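Local coordinates for hydrolase, alpha/beta hydrolase FOLD family (Staphylococcus aureus, PDB 2XMZ), which probably catalyses a step of menaquinone biosynthesis, the elimination that yields 2-succinyl-6-hydroxy-2,4-cyclohexadiene-1-carboxylate, as a lyase built on the alpha/beta hydrolase fold, at residues Thr4-Tyr9 against Asp78-Lys83; Asn34-Phe39 against Tyr43-Ile48; Tyr99-Ile102 against Pro107-Asn110. All coordinates share one frame; numbering follows the deposited sequence. Where two conformers were deposited one is given.

Contact 1: Thr4-Tyr9 against Asp78-Lys83; sequences THYKFY and DKYKDK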
# COMPACT_ATOMS: atom_id res chain seq x y z
N THR A 4 15.24 -3.24 -11.17
CA THR A 4 14.25 -2.21 -11.58
C THR A 4 13.02 -1.99 -10.67
O THR A 4 12.35 -0.94 -10.75
CB THR A 4 13.79 -2.36 -13.09
OG1 THR A 4 13.06 -3.59 -13.29
CG2 THR A 4 14.98 -2.33 -14.04
N HIS A 5 12.75 -2.95 -9.80
CA HIS A 5 11.51 -2.97 -9.04
C HIS A 5 11.55 -2.09 -7.79
O HIS A 5 10.53 -1.92 -7.17
CB HIS A 5 11.08 -4.41 -8.70
CG HIS A 5 12.00 -5.12 -7.75
ND1 HIS A 5 13.36 -5.22 -7.95
CD2 HIS A 5 11.73 -5.81 -6.61
CE1 HIS A 5 13.89 -5.92 -6.96
NE2 HIS A 5 12.93 -6.29 -6.14
N TYR A 6 12.71 -1.55 -7.43
CA TYR A 6 12.77 -0.59 -6.33
C TYR A 6 13.72 0.57 -6.64
O TYR A 6 14.69 0.40 -7.37
CB TYR A 6 13.09 -1.27 -4.99
CG TYR A 6 14.56 -1.51 -4.72
CD1 TYR A 6 15.22 -2.63 -5.24
CD2 TYR A 6 15.29 -0.62 -3.95
CE1 TYR A 6 16.57 -2.85 -5.01
CE2 TYR A 6 16.65 -0.82 -3.71
CZ TYR A 6 17.28 -1.94 -4.24
OH TYR A 6 18.61 -2.15 -4.00
N LYS A 7 13.42 1.74 -6.08
CA LYS A 7 14.27 2.92 -6.23
C LYS A 7 14.68 3.46 -4.85
O LYS A 7 13.89 3.45 -3.90
CB LYS A 7 13.57 3.99 -7.07
CG LYS A 7 13.13 3.52 -8.50
CD LYS A 7 11.95 4.34 -9.02
CE LYS A 7 11.40 3.78 -10.34
NZ LYS A 7 12.34 3.98 -11.47
N PHE A 8 15.93 3.88 -4.74
CA PHE A 8 16.46 4.41 -3.49
C PHE A 8 16.81 5.86 -3.74
O PHE A 8 17.51 6.19 -4.72
CB PHE A 8 17.72 3.65 -3.05
CG PHE A 8 18.26 4.08 -1.72
CD1 PHE A 8 17.89 3.41 -0.56
CD2 PHE A 8 19.13 5.17 -1.62
CE1 PHE A 8 18.37 3.80 0.68
CE2 PHE A 8 19.62 5.57 -0.37
CZ PHE A 8 19.24 4.89 0.78
N TYR A 9 16.30 6.71 -2.86
CA TYR A 9 16.53 8.14 -2.92
C TYR A 9 17.32 8.52 -1.68
O TYR A 9 16.80 8.45 -0.56
CB TYR A 9 15.19 8.88 -2.96
CG TYR A 9 14.32 8.49 -4.14
CD1 TYR A 9 14.41 9.19 -5.36
CD2 TYR A 9 13.41 7.42 -4.05
CE1 TYR A 9 13.62 8.84 -6.44
CE2 TYR A 9 12.61 7.06 -5.15
CZ TYR A 9 12.72 7.78 -6.33
OH TYR A 9 11.95 7.46 -7.41
N ASP A 78 17.16 -6.27 3.51
CA ASP A 78 18.39 -6.81 4.07
C ASP A 78 19.57 -5.83 3.90
O ASP A 78 20.43 -5.75 4.77
CB ASP A 78 18.73 -8.16 3.45
CG ASP A 78 19.90 -8.82 4.13
OD1 ASP A 78 19.70 -9.44 5.19
OD2 ASP A 78 21.04 -8.69 3.63
N LYS A 79 19.58 -5.08 2.80
CA LYS A 79 20.66 -4.13 2.54
C LYS A 79 20.58 -2.93 3.48
O LYS A 79 21.51 -2.13 3.55
CB LYS A 79 20.62 -3.66 1.09
CG LYS A 79 20.47 -4.79 0.07
CD LYS A 79 19.99 -4.25 -1.27
CE LYS A 79 19.45 -5.36 -2.16
NZ LYS A 79 20.51 -6.31 -2.62
N TYR A 80 19.46 -2.80 4.20
CA TYR A 80 19.27 -1.66 5.10
C TYR A 80 18.83 -2.10 6.48
O TYR A 80 18.32 -1.30 7.27
CB TYR A 80 18.30 -0.66 4.47
CG TYR A 80 18.50 -0.50 2.97
CD1 TYR A 80 19.50 0.32 2.45
CD2 TYR A 80 17.70 -1.21 2.08
CE1 TYR A 80 19.69 0.44 1.05
CE2 TYR A 80 17.88 -1.11 0.70
CZ TYR A 80 18.87 -0.28 0.20
OH TYR A 80 19.00 -0.21 -1.17
N LYS A 81 19.06 -3.37 6.79
CA LYS A 81 18.66 -3.94 8.08
C LYS A 81 19.19 -3.19 9.30
O LYS A 81 18.57 -3.22 10.34
CB LYS A 81 19.07 -5.42 8.18
CG LYS A 81 20.56 -5.66 8.26
CD LYS A 81 20.94 -7.06 7.85
CE LYS A 81 22.42 -7.12 7.48
NZ LYS A 81 22.66 -7.94 6.24
N ASP A 82 20.33 -2.52 9.17
CA ASP A 82 20.93 -1.84 10.33
C ASP A 82 20.40 -0.41 10.48
O ASP A 82 20.68 0.28 11.47
CB ASP A 82 22.45 -1.90 10.28
CG ASP A 82 22.99 -3.35 10.31
OD1 ASP A 82 22.47 -4.19 11.09
OD2 ASP A 82 23.95 -3.64 9.55
N LYS A 83 19.59 0.02 9.50
CA LYS A 83 18.90 1.29 9.53
C LYS A 83 17.57 1.13 10.28
O LYS A 83 17.08 0.02 10.45
CB LYS A 83 18.58 1.75 8.11
CG LYS A 83 19.75 1.80 7.14
CD LYS A 83 20.28 3.23 7.00
CE LYS A 83 21.51 3.47 7.84
NZ LYS A 83 22.31 4.69 7.40

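Contact 2: Asn34-Phe39 against Tyr43-Ile48; sequences NHIEKF and YHVITI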
# COMPACT_ATOMS: atom_id res chain seq x y z
N ASN A 34 5.38 13.06 -6.05
CA ASN A 34 5.38 14.43 -5.51
C ASN A 34 5.64 14.47 -4.01
O ASN A 34 5.64 15.55 -3.42
CB ASN A 34 4.06 15.13 -5.84
CG ASN A 34 2.86 14.44 -5.18
OD1 ASN A 34 2.03 15.09 -4.54
ND2 ASN A 34 2.79 13.12 -5.32
N HIS A 35 5.87 13.30 -3.40
CA HIS A 35 6.07 13.18 -1.96
C HIS A 35 7.53 12.98 -1.59
O HIS A 35 7.97 13.38 -0.51
CB HIS A 35 5.28 12.00 -1.39
CG HIS A 35 3.80 12.15 -1.50
ND1 HIS A 35 3.05 12.82 -0.56
CD2 HIS A 35 2.93 11.70 -2.43
CE1 HIS A 35 1.77 12.79 -0.91
NE2 HIS A 35 1.67 12.12 -2.05
N ILE A 36 8.27 12.32 -2.48
CA ILE A 36 9.64 11.88 -2.22
C ILE A 36 10.49 13.01 -1.64
O ILE A 36 11.12 12.83 -0.60
CB ILE A 36 10.31 11.32 -3.51
CG1 ILE A 36 9.52 10.14 -4.09
CG2 ILE A 36 11.78 10.96 -3.28
CD1 ILE A 36 9.01 9.14 -3.09
N GLU A 37 10.49 14.17 -2.31
CA GLU A 37 11.30 15.32 -1.89
C GLU A 37 10.91 15.86 -0.52
O GLU A 37 11.76 16.37 0.20
CB GLU A 37 11.25 16.43 -2.94
CG GLU A 37 12.08 16.11 -4.16
CD GLU A 37 12.46 17.34 -4.94
OE1 GLU A 37 13.12 18.24 -4.38
OE2 GLU A 37 12.10 17.41 -6.14
N LYS A 38 9.64 15.72 -0.15
CA LYS A 38 9.20 16.15 1.17
C LYS A 38 9.85 15.30 2.26
O LYS A 38 10.04 15.76 3.38
CB LYS A 38 7.66 16.12 1.30
CG LYS A 38 6.90 16.70 0.10
CD LYS A 38 6.86 18.22 0.10
CE LYS A 38 6.48 18.74 -1.28
NZ LYS A 38 5.48 17.86 -1.96
N PHE A 39 10.23 14.06 1.93
CA PHE A 39 10.87 13.18 2.92
C PHE A 39 12.39 13.10 2.84
O PHE A 39 13.05 13.01 3.88
CB PHE A 39 10.20 11.79 2.94
CG PHE A 39 8.72 11.86 3.25
CD1 PHE A 39 8.28 12.05 4.56
CD2 PHE A 39 7.79 11.81 2.24
CE1 PHE A 39 6.93 12.17 4.85
CE2 PHE A 39 6.42 11.90 2.52
CZ PHE A 39 5.99 12.09 3.83
N TYR A 43 15.07 12.04 5.45
CA TYR A 43 14.93 10.58 5.44
C TYR A 43 15.39 9.98 4.12
O TYR A 43 15.14 10.54 3.05
CB TYR A 43 13.46 10.17 5.74
CG TYR A 43 12.90 10.80 7.01
CD1 TYR A 43 13.05 10.19 8.25
CD2 TYR A 43 12.25 12.04 6.97
CE1 TYR A 43 12.57 10.79 9.43
CE2 TYR A 43 11.76 12.64 8.13
CZ TYR A 43 11.92 12.01 9.36
OH TYR A 43 11.44 12.62 10.49
N HIS A 44 16.08 8.85 4.18
CA HIS A 44 16.29 8.03 2.99
C HIS A 44 14.93 7.49 2.58
O HIS A 44 14.11 7.14 3.43
CB HIS A 44 17.23 6.86 3.26
CG HIS A 44 18.61 7.28 3.67
ND1 HIS A 44 19.46 7.95 2.82
CD2 HIS A 44 19.28 7.10 4.83
CE1 HIS A 44 20.61 8.17 3.45
NE2 HIS A 44 20.53 7.66 4.67
N VAL A 45 14.69 7.43 1.28
CA VAL A 45 13.39 6.93 0.79
C VAL A 45 13.61 5.81 -0.21
O VAL A 45 14.44 5.92 -1.11
CB VAL A 45 12.51 8.05 0.13
CG1 VAL A 45 11.25 7.43 -0.52
CG2 VAL A 45 12.13 9.13 1.16
N ILE A 46 12.84 4.73 -0.03
CA ILE A 46 12.78 3.64 -0.98
C ILE A 46 11.35 3.49 -1.46
O ILE A 46 10.40 3.56 -0.68
CB ILE A 46 13.22 2.29 -0.36
CG1 ILE A 46 14.70 2.34 0.04
CG2 ILE A 46 13.00 1.12 -1.35
CD1 ILE A 46 15.13 1.17 0.92
N THR A 47 11.19 3.30 -2.76
CA THR A 47 9.89 2.93 -3.28
C THR A 47 10.09 1.56 -3.88
O THR A 47 11.15 1.30 -4.46
CB THR A 47 9.38 3.92 -4.34
OG1 THR A 47 10.30 3.99 -5.41
CG2 THR A 47 9.16 5.32 -3.72
N ILE A 48 9.07 0.71 -3.74
CA ILE A 48 9.09 -0.63 -4.28
C ILE A 48 7.80 -0.86 -5.09
O ILE A 48 6.69 -0.61 -4.60
CB ILE A 48 9.19 -1.70 -3.17
CG1 ILE A 48 10.41 -1.45 -2.27
CG2 ILE A 48 9.26 -3.12 -3.79
CD1 ILE A 48 10.42 -2.34 -0.98

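Contact 3: Tyr99-Ile102 against Pro107-Asn110; sequences YYAI and PISN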
# COMPACT_ATOMS: atom_id res chain seq x y z
N TYR A 99 1.36 -7.78 6.49
CA TYR A 99 1.88 -9.14 6.42
C TYR A 99 3.35 -9.13 6.75
O TYR A 99 3.85 -10.01 7.50
CB TYR A 99 1.63 -9.77 5.03
CG TYR A 99 1.97 -11.24 5.00
CD1 TYR A 99 1.00 -12.20 5.27
CD2 TYR A 99 3.27 -11.68 4.73
CE1 TYR A 99 1.30 -13.57 5.26
CE2 TYR A 99 3.59 -13.06 4.73
CZ TYR A 99 2.59 -13.99 5.00
OH TYR A 99 2.87 -15.33 4.99
N TYR A 100 4.05 -8.13 6.24
CA TYR A 100 5.46 -8.05 6.45
C TYR A 100 5.81 -7.71 7.90
O TYR A 100 6.76 -8.27 8.43
CB TYR A 100 6.16 -7.06 5.51
CG TYR A 100 7.64 -7.31 5.50
CD1 TYR A 100 8.20 -8.26 4.63
CD2 TYR A 100 8.49 -6.65 6.40
CE1 TYR A 100 9.57 -8.51 4.64
CE2 TYR A 100 9.84 -6.88 6.41
CZ TYR A 100 10.37 -7.83 5.53
OH TYR A 100 11.72 -8.06 5.55
N ALA A 101 5.04 -6.81 8.52
CA ALA A 101 5.25 -6.47 9.94
C ALA A 101 5.14 -7.70 10.82
O ALA A 101 5.80 -7.77 11.85
CB ALA A 101 4.26 -5.39 10.41
N ILE A 102 4.28 -8.64 10.42
CA ILE A 102 4.02 -9.86 11.20
C ILE A 102 4.95 -11.02 10.84
O ILE A 102 5.36 -11.79 11.72
CB ILE A 102 2.55 -10.30 10.99
CG1 ILE A 102 1.60 -9.26 11.58
CG2 ILE A 102 2.28 -11.69 11.58
CD1 ILE A 102 0.16 -9.32 11.03
N PRO A 107 13.50 -7.01 10.69
CA PRO A 107 12.64 -6.23 11.61
C PRO A 107 12.52 -4.76 11.16
O PRO A 107 13.52 -4.11 10.83
CB PRO A 107 13.40 -6.29 12.95
CG PRO A 107 14.29 -7.54 12.82
CD PRO A 107 14.68 -7.58 11.36
N ILE A 108 11.29 -4.27 11.15
CA ILE A 108 11.05 -2.87 10.86
C ILE A 108 11.05 -2.06 12.16
O ILE A 108 10.90 -2.62 13.25
CB ILE A 108 9.76 -2.70 10.04
CG1 ILE A 108 8.50 -3.13 10.83
CG2 ILE A 108 9.87 -3.47 8.68
CD1 ILE A 108 7.21 -2.66 10.13
N SER A 109 11.26 -0.76 12.04
CA SER A 109 11.29 0.13 13.18
C SER A 109 9.91 0.71 13.46
O SER A 109 9.50 0.77 14.61
CB SER A 109 12.29 1.24 12.94
OG SER A 109 13.58 0.77 13.30
N ASN A 110 9.22 1.11 12.40
CA ASN A 110 7.87 1.71 12.48
C ASN A 110 7.01 1.20 11.34
O ASN A 110 7.52 0.73 10.29
CB ASN A 110 7.91 3.25 12.37
CG ASN A 110 8.82 3.90 13.39
OD1 ASN A 110 8.48 4.00 14.57
ND2 ASN A 110 9.96 4.38 12.93

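Contact 1: Thr4-Tyr9 against Asp78-Lys83
Phe8 and Tyr80, whose CA atoms stand 10.9 Å apart, mark the closest approach of strand 6-9 to a loop ending in a type I turn from Tyr80 to Lys83, so long side chains alone bridge the backbones. Phe8 holds CG on the far side of CB from its backbone N (chi1 -176°), which brings its ring alongside Tyr80. The two rings run past each other in opposite directions, their planes only 14° from parallel but slid so far that they barely overlap, with Phe8 CE1 3.6 Å from Tyr80 CE1.

Strand 6-9 is the outermost strand at one side of the central sheet of this alpha/beta hydrolase fold and runs antiparallel to strand 44-48, while the loop links helix 66-77 to strand 84-90. Near this sheet edge, at the surface, Tyr6 and Tyr80 point at each other from opposite sides, and Tyr6 OH gives a weak hydrogen bond of 3.5 Å to Tyr80 OH, which lies at the edge of the Tyr6 ring. The Lys79 chain runs aslant past the Tyr6 hydroxyl, CD 3.7 Å from Tyr6 OH, while its CB sits over the centre of one Tyr80 face. Ile46 of strand 44-48 packs against both Phe8 and Tyr80.

Contact 2: Asn34-Phe39 against Tyr43-Ile48
With chi2 at -43°, Ile36 folds CG1 back beside its own backbone N and swings CD1 over to strand 44-48, where it meets Val45 and Thr47. Val45 holds CG1 anti to its N (chi1 173°), an orientation that turns one methyl to each of two helix residues: CG1 lies 3.8 Å from Ile36 CD1, and CG2 lies 3.7 Å from Phe39 CB. The Ile36 and Val45 chains cross at a slant. Thr47, one strand repeat further on, is met almost at a right angle, and it is its methyl that does the touching, CG2 being 3.9 Å from Ile36 CD1.

This is the return half of a beta-alpha-beta crossover: strand 17-22 leads to the short helix 36-40, and the chain then turns straight into strand 44-48, which lies parallel to strand 17-22 in the sheet. The helix rests on one side of strand 44-48, with Val45 and Thr47 directed toward it and Ile46 pointing away. Phe39 meets the strand through its CB, while its side chain also packs on Asp256 and Ile259 of helix 252-266.

At the turn, Tyr43 N donates to Phe39 O across 2.7 Å, a short bond but a bent one, with an N-H...O angle of 133°. The same carbonyl oxygen lies near the plane of the Tyr43 ring, at its edge, 3.3 Å from CD2. The Tyr43 side chain also packs on Leu263 of helix 252-266.

Contact 3: Tyr99-Ile102 against Pro107-Asn110
Apolar contact alone joins Tyr100 and Ala101 of helix 92-103 to Ile108 in the loop that follows, and no hydrogen bond spans the two segments. Ile108 divides its branches between the two helix residues. Its CG2 methyl comes up to the edge of the Tyr100 ring, near the ring plane, and lies 4.1 Å from Tyr100 CE2, with CD2 at a like distance; the two side chains run antiparallel alongside each other. Its other branch, with CG1 tucked in with both N and C of its own backbone on its flanks (chi1 65°), carries CD1 to within 4.0 Å of Ala101 CB. The backbones are nearest here, Ala101 CA and Ile108 CA being 6.9 Å apart. Further packing holds the tyrosine ring against Leu73 and Leu77 of helix 66-77, and Leu87 of strand 84-90 touches both Tyr100 and Ile108.

The polar interactions lie at the far end of the Tyr100 ring. There the hydroxyl is hydrogen-bonded to Asp74 OD1 of helix 66-77 and to the backbone N of Ile106, two partners that should help fix the rotation of the phenol.

The chain doubles back from helix 92-103 toward strand 110-114, which runs parallel to strand 84-90 and next to it: the return of a beta-alpha-beta crossover in the alpha/beta hydrolase fold, on the helix that follows the probable nucleophile elbow at Ser91.

Contacts 1 and 2 share the sheet, and their centres are 12 Å apart. Strands 6-9 and 44-48 are antiparallel neighbours, hydrogen-bonded from Tyr9 N to Val45 O (2.7 Å) and from Lys7 N to Thr47 O (2.8 Å), while Phe8 CD1 packs 3.4 Å from Ile46 CG1. Along the chain, contact 2 falls between the two segments of contact 1. Contact 3 comes later and touches neither: its nearest atoms are about 5 Å from contact 1 and about 8 Å from contact 2. Ser91, His245 and Asp218 probably form the catalytic triad, and all three lie outside the three contacts.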